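Local coordinates for protein mitochondrial import inner membrane translocase subunit TIM21 (PDB 2CIU) that keeps the TOM and TIM23 preprotein translocases in close contact during import into mitochondria, here represented by its intermembrane-space domain, at residues L28-D31 with K37-L40. Numbering follows the deposited sequence.
Sequences LQCD and KERL
Glu38 OE1 is gripped twice: the backbone N of Asp31 donates to it at 2.8 Å, nearly straight (167°) and onto its anti lone pair, and a water donates to it as well. The same water donates to Gln29 O, 2.8 Å away, and so ties the carboxylate to the turn that ends helix 22-27. With CG anti to the backbone N (chi1 179°) and the chain extended beyond, Glu38 reaches across the loop and brings OE1 to 3.3 Å from Cys30 CA. Its other oxygen, OE2, accepts from Lys81 N, and with both oxygens held the buried carboxylate is probably kept from turning. Cut back to an alanine here, the side chain would lose both oxygens, probably leaving the amides of Asp31 and Lys81 without these acceptors and the bridging water without one anchor. The apolar part of the contact is Leu40, whose CD2 sits against Cys30 SG at 3.6 Å, while its CD1 meets CD1 of Leu28 at 3.9 Å; both leucines also rest on Val78 of strand 70-79. Gln29, with positive phi (56°), closes helix 22-27 in a Schellman motif. Glu38 thus pins together the two ends of the helix-to-strand connection leading into strand 41-48, in a TIM21 domain of the NTF2 clan, where helices pack on a curved antiparallel sheet.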
loop_
_atom_site.group_PDB
_atom_site.type_symbol
_atom_site.label_atom_id
_atom_site.label_comp_id
_atom_site.label_asym_id
_atom_site.label_seq_id
_atom_site.Cartn_x
_atom_site.Cartn_y
_atom_site.Cartn_z
ATOM N N LEU A 28 -8.986 -5.084 -8.706
ATOM C CA LEU A 28 -9.530 -5.910 -7.635
ATOM C C LEU A 28 -10.891 -6.481 -8.025
ATOM O O LEU A 28 -11.468 -7.267 -7.282
ATOM C CB LEU A 28 -9.676 -5.091 -6.354
ATOM C CG LEU A 28 -8.390 -4.733 -5.604
ATOM C CD1 LEU A 28 -8.704 -3.701 -4.530
ATOM C CD2 LEU A 28 -7.784 -5.990 -4.995
ATOM N N GLN A 29 -11.371 -6.083 -9.197
ATOM C CA GLN A 29 -12.655 -6.543 -9.708
ATOM C C GLN A 29 -13.763 -6.252 -8.703
ATOM O O GLN A 29 -14.587 -7.118 -8.393
ATOM C CB GLN A 29 -12.585 -8.038 -10.025
ATOM C CG GLN A 29 -11.630 -8.350 -11.175
ATOM C CD GLN A 29 -11.530 -9.827 -11.478
ATOM O OE1 GLN A 29 -12.524 -10.554 -11.415
ATOM N NE2 GLN A 29 -10.326 -10.282 -11.829
ATOM N N CYS A 30 -13.768 -5.021 -8.200
ATOM C CA CYS A 30 -14.780 -4.588 -7.237
ATOM C C CYS A 30 -16.174 -4.650 -7.834
ATOM O O CYS A 30 -16.362 -4.370 -9.012
ATOM C CB CYS A 30 -14.529 -3.152 -6.795
ATOM S SG CYS A 30 -13.063 -2.945 -5.758
ATOM N N ASP A 31 -17.133 -5.020 -6.993
ATOM C CA ASP A 31 -18.536 -5.095 -7.377
ATOM C C ASP A 31 -19.041 -3.663 -7.176
ATOM O O ASP A 31 -19.672 -3.358 -6.169
ATOM C CB ASP A 31 -19.264 -6.057 -6.431
ATOM C CG ASP A 31 -20.706 -6.301 -6.829
ATOM O OD1 ASP A 31 -21.168 -5.693 -7.814
ATOM O OD2 ASP A 31 -21.372 -7.105 -6.147
ATOM N N LYS A 37 -20.714 1.246 -4.111
ATOM C CA LYS A 37 -19.388 0.660 -4.323
ATOM C C LYS A 37 -19.141 -0.425 -3.290
ATOM O O LYS A 37 -19.580 -0.315 -2.149
ATOM C CB LYS A 37 -18.300 1.738 -4.190
ATOM C CG LYS A 37 -18.458 2.905 -5.150
ATOM C CD LYS A 37 -17.454 4.030 -4.876
ATOM C CE LYS A 37 -16.040 3.657 -5.303
ATOM N NZ LYS A 37 -15.073 4.782 -5.102
ATOM N N GLU A 38 -18.428 -1.473 -3.688
ATOM C CA GLU A 38 -18.120 -2.551 -2.766
ATOM C C GLU A 38 -17.288 -2.029 -1.603
ATOM O O GLU A 38 -16.392 -1.192 -1.786
ATOM C CB GLU A 38 -17.339 -3.658 -3.480
ATOM C CG GLU A 38 -16.948 -4.816 -2.567
ATOM C CD GLU A 38 -16.179 -5.921 -3.285
ATOM O OE1 GLU A 38 -16.162 -5.947 -4.532
ATOM O OE2 GLU A 38 -15.607 -6.779 -2.585
ATOM N N ARG A 39 -17.586 -2.522 -0.406
ATOM C CA ARG A 39 -16.840 -2.127 0.779
ATOM C C ARG A 39 -15.624 -3.043 0.869
ATOM O O ARG A 39 -15.746 -4.214 1.221
ATOM C CB ARG A 39 -17.701 -2.289 2.032
ATOM C CG ARG A 39 -18.838 -1.281 2.113
ATOM C CD ARG A 39 -19.604 -1.416 3.419
ATOM N NE ARG A 39 -20.395 -2.642 3.477
ATOM C CZ ARG A 39 -21.510 -2.846 2.782
ATOM N NH1 ARG A 39 -21.973 -1.902 1.972
ATOM N NH2 ARG A 39 -22.166 -3.993 2.899
ATOM N N LEU A 40 -14.459 -2.506 0.535
ATOM C CA LEU A 40 -13.231 -3.286 0.592
ATOM C C LEU A 40 -12.772 -3.487 2.032
ATOM O O LEU A 40 -13.177 -2.761 2.945
ATOM C CB LEU A 40 -12.139 -2.593 -0.221
ATOM C CG LEU A 40 -12.372 -2.496 -1.729
ATOM C CD1 LEU A 40 -11.230 -1.729 -2.386
ATOM C CD2 LEU A 40 -12.490 -3.893 -2.315
HETATM O O HOH W 1 -15.374 -8.227 -5.933
#